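Long-range contacts in carbohydrate esterase family 2 (CE2) (Chaetomium olivicolor, PDB 4XVH), which probably removes acetyl groups from xylan or related polysaccharides, as a carbohydrate esterase that joins a jelly-roll beta-sandwich domain to an SGNH-type hydrolase domain: residues Thr41-Leu46 with Arg81-Ala86; Thr12-Trp17 with Tyr87-Leu92; Gly165-Phe170 with Asp224-Ala229. All blocks are in the same frame, centred on the assembly; numbering follows the deposited sequence.

Contact 1 (Thr41-Leu46 with Arg81-Ala86). With PEU (2,5,8,11,14,17,20,23,26,29,32,35,38,41,44,47,50,53,56,59,62,65,68,71,74,77,80-heptacosaoxadooctacontan-82-ol), chain C.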
loop_
_atom_site.group_PDB
_atom_site.type_symbol
_atom_site.label_atom_id
_atom_site.label_comp_id
_atom_site.label_asym_id
_atom_site.label_seq_id
_atom_site.Cartn_x
_atom_site.Cartn_y
_atom_site.Cartn_z
ATOM N N THR A 41 -11.673 -8.688 -9.917
ATOM C CA THR A 41 -11.471 -9.624 -8.819
ATOM C C THR A 41 -10.869 -8.850 -7.649
ATOM O O THR A 41 -10.228 -7.816 -7.839
ATOM C CB THR A 41 -10.565 -10.842 -9.209
ATOM O OG1 THR A 41 -9.364 -10.367 -9.817
ATOM C CG2 THR A 41 -11.284 -11.827 -10.164
ATOM N N ASN A 42 -11.129 -9.336 -6.444
ATOM C CA ASN A 42 -10.797 -8.613 -5.219
ATOM C C ASN A 42 -10.563 -9.609 -4.116
ATOM O O ASN A 42 -11.066 -10.733 -4.203
ATOM C CB ASN A 42 -11.938 -7.676 -4.793
ATOM C CG ASN A 42 -12.297 -6.681 -5.854
ATOM O OD1 ASN A 42 -11.685 -5.619 -5.953
ATOM N ND2 ASN A 42 -13.270 -7.033 -6.691
ATOM N N SER A 43 -9.869 -9.210 -3.052
ATOM C CA SER A 43 -9.963 -10.007 -1.825
ATOM C C SER A 43 -9.805 -9.068 -0.659
ATOM O O SER A 43 -9.199 -8.011 -0.791
ATOM C CB SER A 43 -8.929 -11.137 -1.763
ATOM O OG SER A 43 -7.612 -10.650 -1.666
ATOM N N VAL A 44 -10.384 -9.453 0.463
ATOM C CA VAL A 44 -10.385 -8.633 1.646
ATOM C C VAL A 44 -10.102 -9.529 2.821
ATOM O O VAL A 44 -10.378 -10.749 2.763
ATOM C CB VAL A 44 -11.767 -7.921 1.879
ATOM C CG1 VAL A 44 -12.141 -7.005 0.710
ATOM C CG2 VAL A 44 -12.857 -8.980 2.112
ATOM N N ASP A 45 -9.557 -8.922 3.872
ATOM C CA ASP A 45 -9.496 -9.508 5.211
ATOM C C ASP A 45 -10.667 -9.001 6.022
ATOM O O ASP A 45 -10.866 -7.783 6.091
ATOM C CB ASP A 45 -8.211 -9.101 5.938
ATOM C CG ASP A 45 -7.009 -9.911 5.538
ATOM O OD1 ASP A 45 -7.138 -10.857 4.723
ATOM O OD2 ASP A 45 -5.922 -9.621 6.091
ATOM N N LEU A 46 -11.400 -9.885 6.687
ATOM C CA LEU A 46 -12.428 -9.438 7.631
ATOM C C LEU A 46 -11.976 -9.857 9.024
ATOM O O LEU A 46 -11.783 -11.066 9.272
ATOM C CB LEU A 46 -13.799 -10.045 7.270
ATOM C CG LEU A 46 -14.957 -9.645 8.195
ATOM C CD1 LEU A 46 -15.369 -8.196 7.933
ATOM C CD2 LEU A 46 -16.123 -10.603 7.988
ATOM N N ARG A 81 -9.011 -4.226 2.321
ATOM C CA ARG A 81 -8.682 -4.754 1.029
ATOM C C ARG A 81 -7.275 -5.314 1.025
ATOM O O ARG A 81 -6.366 -4.653 1.363
ATOM C CB ARG A 81 -8.710 -3.660 -0.017
ATOM C CG ARG A 81 -9.779 -3.745 -1.054
ATOM C CD ARG A 81 -9.835 -2.469 -1.842
ATOM N NE ARG A 81 -9.195 -2.416 -3.131
ATOM C CZ ARG A 81 -9.474 -3.187 -4.155
ATOM N NH1 ARG A 81 -10.280 -4.187 -4.015
ATOM N NH2 ARG A 81 -8.887 -2.994 -5.287
ATOM N N ARG A 82 -7.133 -6.508 0.523
ATOM C CA ARG A 82 -5.822 -7.129 0.358
ATOM C C ARG A 82 -5.184 -6.747 -0.988
ATOM O O ARG A 82 -3.955 -6.782 -1.135
ATOM C CB ARG A 82 -5.957 -8.666 0.397
ATOM C CG ARG A 82 -6.422 -9.238 1.726
ATOM C CD ARG A 82 -7.041 -10.603 1.540
ATOM N NE ARG A 82 -6.136 -11.595 0.957
ATOM C CZ ARG A 82 -5.247 -12.318 1.657
ATOM N NH1 ARG A 82 -5.132 -12.180 2.978
ATOM N NH2 ARG A 82 -4.483 -13.224 1.035
ATOM N N SER A 83 -6.041 -6.452 -1.976
ATOM C CA SER A 83 -5.638 -6.397 -3.376
ATOM C C SER A 83 -5.698 -4.994 -3.960
ATOM O O SER A 83 -5.955 -4.018 -3.238
ATOM C CB SER A 83 -6.521 -7.343 -4.218
ATOM O OG SER A 83 -7.896 -7.025 -4.058
ATOM N N GLU A 84 -5.506 -4.879 -5.274
ATOM C CA GLU A 84 -5.216 -3.565 -5.863
ATOM C C GLU A 84 -6.161 -3.203 -7.018
ATOM O O GLU A 84 -6.838 -4.068 -7.572
ATOM C CB GLU A 84 -3.757 -3.538 -6.350
ATOM C CG GLU A 84 -3.545 -4.455 -7.582
ATOM C CD GLU A 84 -2.108 -4.415 -8.081
ATOM O OE1 GLU A 84 -1.676 -3.329 -8.561
ATOM O OE2 GLU A 84 -1.420 -5.461 -7.963
ATOM N N PRO A 85 -6.200 -1.920 -7.388
ATOM C CA PRO A 85 -7.163 -1.484 -8.403
ATOM C C PRO A 85 -7.023 -2.193 -9.744
ATOM O O PRO A 85 -8.028 -2.363 -10.438
ATOM C CB PRO A 85 -6.865 0.016 -8.569
ATOM C CG PRO A 85 -5.880 0.377 -7.533
ATOM C CD PRO A 85 -5.559 -0.794 -6.688
ATOM N N ALA A 86 -5.813 -2.620 -10.083
ATOM C CA ALA A 86 -5.584 -3.208 -11.396
ATOM C C ALA A 86 -6.434 -4.458 -11.597
ATOM O O ALA A 86 -6.762 -4.787 -12.725
ATOM C CB ALA A 86 -4.102 -3.559 -11.599
HETATM C CAA PEU C . -10.618 -4.788 -14.430
HETATM O OAB PEU C . -9.584 -5.484 -15.148
HETATM C CAC PEU C . -9.364 -4.942 -16.508
HETATM C CAD PEU C . -8.282 -5.572 -17.464
HETATM O OAE PEU C . -8.521 -6.967 -17.771
HETATM C CAF PEU C . -8.451 -7.853 -16.609
HETATM C CAG PEU C . -7.111 -8.206 -15.942
HETATM O OAH PEU C . -6.266 -7.135 -15.493
HETATM C CAI PEU C . -5.137 -7.650 -14.733
HETATM C CAJ PEU C . -4.062 -6.589 -14.469
HETATM O OAK PEU C . -2.983 -7.136 -13.664
HETATM C CAL PEU C . -1.813 -6.304 -13.805
HETATM C CAM PEU C . -0.605 -6.790 -13.013
HETATM O OAN PEU C . 0.464 -5.958 -13.508
HETATM C CAO PEU C . 1.770 -6.298 -12.992
HETATM C CAP PEU C . 2.600 -5.660 -14.087
HETATM O OAQ PEU C . 4.044 -5.639 -14.207
HETATM C CAR PEU C . 4.770 -6.908 -14.159
HETATM C CAS PEU C . 5.028 -7.634 -12.815
HETATM O OAT PEU C . 5.879 -6.873 -11.868
HETATM C CAU PEU C . 5.351 -5.594 -11.402
HETATM C CAV PEU C . 6.332 -4.882 -10.446
HETATM O OAW PEU C . 5.894 -3.616 -9.893
HETATM O O HOH W 1 -8.612 -5.878 -6.473
#
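Asn-42, Ser-43 and Asp-45 meet Arg-81, Arg-82 and Ser-83 in a buried, mainly polar contact, where the residues leading into strand 44-48 of the beta-sandwich domain face the loop that leaves strand 73-81. Val-44 and Arg-81 form an antiparallel non-hydrogen-bonded pair, and next to it Arg-82 N donates to Ser-43 O at 2.9 Å. Beyond the pair, side chains take over. Arg-81 NH1 reaches Asn-42 OD1 at 2.8 Å, the amide and guanidinium planes turned 54° apart; the small hydroxyl of Ser-83 accepts from Ser-43 N at 3.1 Å. Arg-82 bends at chi3 (60°), which carries its guanidinium edge to Asp-45, where NH1 meets the syn side of OD1 in a salt bridge of 3.0 Å. Arg-82 NH2 pairs with Asp-126, so the charge is probably shared between two carboxylates. Arg-82 NE bonds Ser-43 OG weakly; that hydroxyl has its stronger partner in Ala-135 O. Water 1 lies within hydrogen-bonding reach of Ser-83 OG, 2.8 Å away, and of the carbonyls of Thr-41 and Glu-84. Strand 44-48 lies between 54-56 and 73-81, and apolar Val-44 also touches Ile-90 of strand 88-97 in the other sheet.

Contact 2 (Thr12-Trp17 with Tyr87-Leu92). With PEU (2,5,8,11,14,17,20,23,26,29,32,35,38,41,44,47,50,53,56,59,62,65,68,71,74,77,80-heptacosaoxadooctacontan-82-ol), chain C.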
loop_
_atom_site.group_PDB
_atom_site.type_symbol
_atom_site.label_atom_id
_atom_site.label_comp_id
_atom_site.label_asym_id
_atom_site.label_seq_id
_atom_site.Cartn_x
_atom_site.Cartn_y
_atom_site.Cartn_z
ATOM N N THR A 12 -18.072 8.121 -3.789
ATOM C CA THR A 12 -18.259 6.829 -4.442
ATOM C C THR A 12 -18.278 5.645 -3.477
ATOM O O THR A 12 -18.777 4.583 -3.816
ATOM C CB THR A 12 -17.142 6.557 -5.425
ATOM O OG1 THR A 12 -15.924 6.434 -4.677
ATOM C CG2 THR A 12 -17.033 7.706 -6.454
ATOM N N LYS A 13 -17.674 5.828 -2.303
ATOM C CA LYS A 13 -17.455 4.760 -1.341
ATOM C C LYS A 13 -16.776 3.534 -1.968
ATOM O O LYS A 13 -17.005 2.380 -1.557
ATOM C CB LYS A 13 -18.768 4.363 -0.668
ATOM C CG LYS A 13 -19.335 5.495 0.199
ATOM C CD LYS A 13 -20.381 5.004 1.200
ATOM C CE LYS A 13 -21.627 4.483 0.525
ATOM N NZ LYS A 13 -22.661 4.062 1.540
ATOM N N GLU A 14 -15.906 3.807 -2.937
ATOM C CA GLU A 14 -15.147 2.754 -3.608
ATOM C C GLU A 14 -13.896 2.395 -2.838
ATOM O O GLU A 14 -13.041 3.250 -2.559
ATOM C CB GLU A 14 -14.764 3.173 -5.035
ATOM C CG GLU A 14 -13.958 2.116 -5.822
ATOM C CD GLU A 14 -13.464 2.661 -7.159
ATOM O OE1 GLU A 14 -13.437 3.898 -7.333
ATOM O OE2 GLU A 14 -13.137 1.853 -8.053
ATOM N N LEU A 15 -13.796 1.123 -2.479
ATOM C CA LEU A 15 -12.549 0.583 -1.958
ATOM C C LEU A 15 -11.658 0.281 -3.144
ATOM O O LEU A 15 -11.767 -0.767 -3.786
ATOM C CB LEU A 15 -12.803 -0.657 -1.117
ATOM C CG LEU A 15 -13.812 -0.440 0.015
ATOM C CD1 LEU A 15 -13.883 -1.764 0.788
ATOM C CD2 LEU A 15 -13.408 0.727 0.955
ATOM N N SER A 16 -10.796 1.238 -3.445
ATOM C CA SER A 16 -9.970 1.198 -4.644
ATOM C C SER A 16 -8.512 0.889 -4.301
ATOM O O SER A 16 -7.969 -0.126 -4.728
ATOM C CB SER A 16 -10.060 2.538 -5.378
ATOM O OG SER A 16 -9.194 2.534 -6.491
ATOM N N TRP A 17 -7.856 1.760 -3.536
ATOM C CA TRP A 17 -6.470 1.487 -3.147
ATOM C C TRP A 17 -6.351 0.243 -2.234
ATOM O O TRP A 17 -7.299 -0.128 -1.534
ATOM C CB TRP A 17 -5.881 2.734 -2.457
ATOM C CG TRP A 17 -5.795 3.931 -3.352
ATOM C CD1 TRP A 17 -6.538 5.086 -3.258
ATOM C CD2 TRP A 17 -4.961 4.085 -4.525
ATOM N NE1 TRP A 17 -6.191 5.957 -4.281
ATOM C CE2 TRP A 17 -5.226 5.368 -5.064
ATOM C CE3 TRP A 17 -4.022 3.262 -5.168
ATOM C CZ2 TRP A 17 -4.572 5.851 -6.211
ATOM C CZ3 TRP A 17 -3.371 3.750 -6.305
ATOM C CH2 TRP A 17 -3.647 5.030 -6.806
ATOM N N TYR A 87 -6.776 -5.149 -10.506
ATOM C CA TYR A 87 -7.544 -6.393 -10.607
ATOM C C TYR A 87 -9.047 -6.149 -10.463
ATOM O O TYR A 87 -9.854 -6.918 -10.975
ATOM C CB TYR A 87 -7.078 -7.412 -9.559
ATOM C CG TYR A 87 -5.762 -8.081 -9.910
ATOM C CD1 TYR A 87 -5.718 -9.189 -10.757
ATOM C CD2 TYR A 87 -4.552 -7.578 -9.423
ATOM C CE1 TYR A 87 -4.509 -9.784 -11.092
ATOM C CE2 TYR A 87 -3.332 -8.181 -9.753
ATOM C CZ TYR A 87 -3.320 -9.280 -10.586
ATOM O OH TYR A 87 -2.097 -9.854 -10.906
ATOM N N GLY A 88 -9.414 -5.088 -9.743
ATOM C CA GLY A 88 -10.818 -4.689 -9.625
ATOM C C GLY A 88 -11.026 -3.780 -8.433
ATOM O O GLY A 88 -10.061 -3.352 -7.809
ATOM N N SER A 89 -12.271 -3.492 -8.099
ATOM C CA SER A 89 -12.554 -2.744 -6.879
ATOM C C SER A 89 -13.913 -3.145 -6.286
ATOM O O SER A 89 -14.678 -3.857 -6.921
ATOM C CB SER A 89 -12.505 -1.240 -7.151
ATOM O OG SER A 89 -13.489 -0.873 -8.088
ATOM N N ILE A 90 -14.186 -2.705 -5.058
ATOM C CA ILE A 90 -15.473 -2.962 -4.416
ATOM C C ILE A 90 -16.168 -1.635 -4.119
ATOM O O ILE A 90 -15.559 -0.731 -3.544
ATOM C CB ILE A 90 -15.322 -3.771 -3.098
ATOM C CG1 ILE A 90 -14.678 -5.133 -3.397
ATOM C CG2 ILE A 90 -16.698 -3.942 -2.447
ATOM C CD1 ILE A 90 -13.995 -5.800 -2.184
ATOM N N PHE A 91 -17.418 -1.484 -4.548
ATOM C CA PHE A 91 -18.167 -0.280 -4.175
ATOM C C PHE A 91 -19.093 -0.606 -3.003
ATOM O O PHE A 91 -19.982 -1.454 -3.139
ATOM C CB PHE A 91 -18.962 0.262 -5.364
ATOM C CG PHE A 91 -18.098 0.857 -6.461
ATOM C CD1 PHE A 91 -17.412 0.036 -7.353
ATOM C CD2 PHE A 91 -18.004 2.237 -6.615
ATOM C CE1 PHE A 91 -16.620 0.598 -8.373
ATOM C CE2 PHE A 91 -17.225 2.806 -7.633
ATOM C CZ PHE A 91 -16.543 1.983 -8.508
ATOM N N LEU A 92 -18.873 0.044 -1.857
ATOM C CA LEU A 92 -19.612 -0.277 -0.647
ATOM C C LEU A 92 -21.012 0.314 -0.674
ATOM O O LEU A 92 -21.230 1.392 -1.247
ATOM C CB LEU A 92 -18.868 0.216 0.596
ATOM C CG LEU A 92 -17.583 -0.563 0.947
ATOM C CD1 LEU A 92 -17.072 -0.141 2.297
ATOM C CD2 LEU A 92 -17.861 -2.053 0.960
HETATM C CAA PEU C . -10.618 -4.788 -14.430
HETATM O OAB PEU C . -9.584 -5.484 -15.148
HETATM C CAC PEU C . -9.364 -4.942 -16.508
HETATM C CAD PEU C . -8.282 -5.572 -17.464
HETATM O OAE PEU C . -8.521 -6.967 -17.771
HETATM C CAF PEU C . -8.451 -7.853 -16.609
HETATM C CAG PEU C . -7.111 -8.206 -15.942
HETATM O OAH PEU C . -6.266 -7.135 -15.493
HETATM C CAI PEU C . -5.137 -7.650 -14.733
HETATM C CAJ PEU C . -4.062 -6.589 -14.469
HETATM O OAK PEU C . -2.983 -7.136 -13.664
HETATM C CAL PEU C . -1.813 -6.304 -13.805
HETATM C CAM PEU C . -0.605 -6.790 -13.013
HETATM O OAN PEU C . 0.464 -5.958 -13.508
HETATM C CAO PEU C . 1.770 -6.298 -12.992
HETATM C CAP PEU C . 2.600 -5.660 -14.087
HETATM O OAQ PEU C . 4.044 -5.639 -14.207
HETATM C CAR PEU C . 4.770 -6.908 -14.159
HETATM C CAS PEU C . 5.028 -7.634 -12.815
HETATM O OAT PEU C . 5.879 -6.873 -11.868
HETATM C CAU PEU C . 5.351 -5.594 -11.402
HETATM C CAV PEU C . 6.332 -4.882 -10.446
HETATM O OAW PEU C . 5.894 -3.616 -9.893
HETATM O O HOH W 2 -20.708 2.805 -3.539
#
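Glu-14 and Phe-91 face each other as a non-hydrogen-bonded pair where the short edge strand 14-15 runs antiparallel to strand 88-97, and the tight part of the contact is built round them. With CG anti to the backbone N (chi1 -180°) and the chain extended beyond it, Glu-14 lies over the ring of Phe-91: its CG stands 3.8 Å from the ring centroid in a CH-pi contact, and the carboxylate is stacked on the ring with only 18° between the planes. A glutamate suits the place because its methylenes and flat carboxylate both lie over the ring, and OE2 at the far end accepts from Ser-89, whose OG donates to its anti lone pair at 2.7 Å. On the other face of the sheet Leu-15 packs its CD1 against CD1 of Leu-92 at 3.9 Å, and Ile-90 lies beside it. The backbone bonds are uneven: Leu-15 N to Ile-90 O is 2.8 Å, whereas the return bond from Ile-90 N to Leu-15 O is weak at 3.4 Å.

Toward Thr-12 and Lys-13 the contact opens to solvent. Water 2 bridges Thr-12 O and Leu-92 O, the Thr-12 hydroxyl accepts from Glu-14 N in an ST turn, and the Lys-13 amine turns to Gly-93 O. At the other end, an ether oxygen of the bound polyether, OAK, lies over one face of the Tyr-87 ring, toward its rim. This is an edge-strand pairing in one sheet of a jelly-roll beta sandwich, and strand 88-97 begins next to Tyr-87 of the ligand pocket.

Contact 3 (Gly165-Phe170 with Asp224-Ala229). With PEU (2,5,8,11,14,17,20,23,26,29,32,35,38,41,44,47,50,53,56,59,62,65,68,71,74,77,80-heptacosaoxadooctacontan-82-ol), chain C.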
loop_
_atom_site.group_PDB
_atom_site.type_symbol
_atom_site.label_atom_id
_atom_site.label_comp_id
_atom_site.label_asym_id
_atom_site.label_seq_id
_atom_site.Cartn_x
_atom_site.Cartn_y
_atom_site.Cartn_z
ATOM N N GLY A 165 6.073 3.086 -11.855
ATOM C CA GLY A 165 7.337 3.672 -11.473
ATOM C C GLY A 165 7.239 5.141 -11.077
ATOM O O GLY A 165 6.157 5.724 -11.008
ATOM N N LEU A 166 8.401 5.720 -10.809
ATOM C CA LEU A 166 8.553 7.133 -10.533
ATOM C C LEU A 166 8.695 7.962 -11.821
ATOM O O LEU A 166 8.022 8.977 -11.978
ATOM C CB LEU A 166 9.779 7.338 -9.652
ATOM C CG LEU A 166 10.205 8.767 -9.295
ATOM C CD1 LEU A 166 9.102 9.453 -8.444
ATOM C CD2 LEU A 166 11.554 8.775 -8.569
ATOM N N ILE A 167 9.606 7.563 -12.714
ATOM C CA ILE A 167 9.772 8.270 -13.991
ATOM C C ILE A 167 9.342 7.402 -15.172
ATOM O O ILE A 167 8.984 7.926 -16.200
ATOM C CB ILE A 167 11.226 8.751 -14.234
ATOM C CG1 ILE A 167 12.197 7.582 -14.341
ATOM C CG2 ILE A 167 11.672 9.655 -13.118
ATOM C CD1 ILE A 167 13.564 8.021 -14.829
ATOM N N ARG A 168 9.352 6.077 -15.018
ATOM C CA ARG A 168 8.862 5.224 -16.086
ATOM C C ARG A 168 8.379 3.916 -15.488
ATOM O O ARG A 168 8.926 3.444 -14.502
ATOM C CB ARG A 168 9.951 4.989 -17.156
ATOM C CG ARG A 168 11.195 4.235 -16.673
ATOM C CD ARG A 168 12.298 4.185 -17.764
ATOM N NE ARG A 168 13.334 3.205 -17.425
ATOM C CZ ARG A 168 14.348 2.869 -18.236
ATOM N NH1 ARG A 168 14.496 3.452 -19.427
ATOM N NH2 ARG A 168 15.244 1.957 -17.842
ATOM N N ASN A 169 7.333 3.350 -16.083
ATOM C CA ASN A 169 6.740 2.130 -15.567
ATOM C C ASN A 169 7.477 0.870 -16.034
ATOM O O ASN A 169 8.563 0.969 -16.632
ATOM C CB ASN A 169 5.270 2.076 -15.960
ATOM C CG ASN A 169 4.461 3.218 -15.338
ATOM O OD1 ASN A 169 4.692 3.608 -14.176
ATOM N ND2 ASN A 169 3.527 3.774 -16.117
ATOM N N PHE A 170 6.887 -0.291 -15.743
ATOM C CA PHE A 170 7.482 -1.590 -16.047
ATOM C C PHE A 170 7.874 -1.653 -17.527
ATOM O O PHE A 170 7.182 -1.101 -18.383
ATOM C CB PHE A 170 6.508 -2.724 -15.676
ATOM C CG PHE A 170 6.960 -4.109 -16.101
ATOM C CD1 PHE A 170 7.819 -4.852 -15.303
ATOM C CD2 PHE A 170 6.510 -4.669 -17.292
ATOM C CE1 PHE A 170 8.245 -6.120 -15.686
ATOM C CE2 PHE A 170 6.936 -5.952 -17.692
ATOM C CZ PHE A 170 7.806 -6.677 -16.884
ATOM N N ASP A 224 16.597 1.607 -23.027
ATOM C CA ASP A 224 17.864 2.022 -22.443
ATOM C C ASP A 224 17.831 1.877 -20.926
ATOM O O ASP A 224 16.769 2.053 -20.298
ATOM C CB ASP A 224 18.174 3.474 -22.793
ATOM C CG ASP A 224 18.507 3.662 -24.256
ATOM O OD1 ASP A 224 18.888 2.667 -24.927
ATOM O OD2 ASP A 224 18.388 4.815 -24.724
ATOM N N PRO A 225 18.998 1.599 -20.321
ATOM C CA PRO A 225 19.077 1.677 -18.849
ATOM C C PRO A 225 18.610 3.056 -18.336
ATOM O O PRO A 225 18.625 4.040 -19.086
ATOM C CB PRO A 225 20.557 1.462 -18.568
ATOM C CG PRO A 225 21.091 0.756 -19.791
ATOM C CD PRO A 225 20.302 1.295 -20.934
ATOM N N ILE A 226 18.201 3.106 -17.076
ATOM C CA ILE A 226 17.580 4.282 -16.469
ATOM C C ILE A 226 18.465 5.535 -16.532
ATOM O O ILE A 226 19.695 5.448 -16.496
ATOM C CB ILE A 226 17.214 3.975 -15.003
ATOM C CG1 ILE A 226 16.256 5.019 -14.416
ATOM C CG2 ILE A 226 18.467 3.797 -14.124
ATOM C CD1 ILE A 226 15.783 4.647 -13.031
ATOM N N ASP A 227 17.828 6.696 -16.679
ATOM C CA ASP A 227 18.552 7.960 -16.554
ATOM C C ASP A 227 18.639 8.214 -15.076
ATOM O O ASP A 227 17.636 8.569 -14.460
ATOM C CB ASP A 227 17.835 9.097 -17.282
ATOM C CG ASP A 227 18.570 10.429 -17.175
ATOM O OD1 ASP A 227 19.419 10.610 -16.258
ATOM O OD2 ASP A 227 18.288 11.301 -18.030
ATOM N N VAL A 228 19.814 8.017 -14.492
ATOM C CA VAL A 228 19.927 8.072 -13.037
ATOM C C VAL A 228 19.677 9.464 -12.483
ATOM O O VAL A 228 19.013 9.625 -11.439
ATOM C CB VAL A 228 21.296 7.577 -12.565
ATOM C CG1 VAL A 228 21.427 7.717 -11.049
ATOM C CG2 VAL A 228 21.470 6.115 -12.958
ATOM N N ALA A 229 20.190 10.463 -13.195
ATOM C CA ALA A 229 20.049 11.841 -12.786
ATOM C C ALA A 229 18.582 12.212 -12.780
ATOM O O ALA A 229 18.107 12.870 -11.853
ATOM C CB ALA A 229 20.843 12.767 -13.709
HETATM C CAA PEU C . -10.618 -4.788 -14.430
HETATM O OAB PEU C . -9.584 -5.484 -15.148
HETATM C CAC PEU C . -9.364 -4.942 -16.508
HETATM C CAD PEU C . -8.282 -5.572 -17.464
HETATM O OAE PEU C . -8.521 -6.967 -17.771
HETATM C CAF PEU C . -8.451 -7.853 -16.609
HETATM C CAG PEU C . -7.111 -8.206 -15.942
HETATM O OAH PEU C . -6.266 -7.135 -15.493
HETATM C CAI PEU C . -5.137 -7.650 -14.733
HETATM C CAJ PEU C . -4.062 -6.589 -14.469
HETATM O OAK PEU C . -2.983 -7.136 -13.664
HETATM C CAL PEU C . -1.813 -6.304 -13.805
HETATM C CAM PEU C . -0.605 -6.790 -13.013
HETATM O OAN PEU C . 0.464 -5.958 -13.508
HETATM C CAO PEU C . 1.770 -6.298 -12.992
HETATM C CAP PEU C . 2.600 -5.660 -14.087
HETATM O OAQ PEU C . 4.044 -5.639 -14.207
HETATM C CAR PEU C . 4.770 -6.908 -14.159
HETATM C CAS PEU C . 5.028 -7.634 -12.815
HETATM O OAT PEU C . 5.879 -6.873 -11.868
HETATM C CAU PEU C . 5.351 -5.594 -11.402
HETATM C CAV PEU C . 6.332 -4.882 -10.446
HETATM O OAW PEU C . 5.894 -3.616 -9.893
#
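Arg-168 and Asp-224 supply the polar half of this surface contact between the loop 165-170 and the residues leading into helix 228-243. The arginine chain is extended from CG to NE, long enough to bring its guanidinium end-on to a backbone carbonyl: NH1 lies 2.8 Å and NH2 2.9 Å from Asp-224 O. Both bonds are bent, at 147° and 142°, as expected when two nitrogens share one acceptor, yet the oxygen sits within 2° of the guanidinium plane. The CA of Ile-226 lies over one face of the group, toward the rim and 3.5 Å above the plane. NE is held by Asp-216 O, which helps fix the rotation of the group. The Asp-224 carboxylate takes no part in this grip, its OD2 standing 6.7 Å from Arg-168 NH1. Nearby, Asp-227 is the N-cap of the helix, its OD1 accepting from Ala-230 N.

Apolar packing makes up the rest. Ile-226 CG1 meets CD1 of Ile-167 at 4.1 Å, the two branched chains crossing at about a right angle. Hydrophobic residues suit this place, since Ile-226 also rests on Tyr-231 and Ile-167 on Ala-234, both of the helix.

Replacing Arg-168 with a methionine would probably leave the carbonyls of Asp-224 and Asp-216 without these donors and the 224-226 backbone less firmly tied to 165-170. Because the arginine binds backbone oxygen, the chemistry implies that the hold depends on the path of the chain at position 224 more than on its side chain.

Overall arrangement
Contacts 1 and 2 lie together in the beta-sandwich domain, their centres 9 Å apart, and touch directly: Thr-41 N approaches Tyr-87 O, and Arg-81 NH2 approaches Gly-88 O, both probable hydrogen bonds. The loop 81-86 carries the chain from strand 73-81 of one sheet to strand 88-97 of the other; along the sequence, contact 1 falls within the span from 12 to 92. Contact 3 comes later, in the hydrolase domain, with its centre 28 Å from contact 1 and 30 Å from contact 2. All three reach the bound polyether, and residues of both domains line its pocket; whether substrate follows the same path is only inferred.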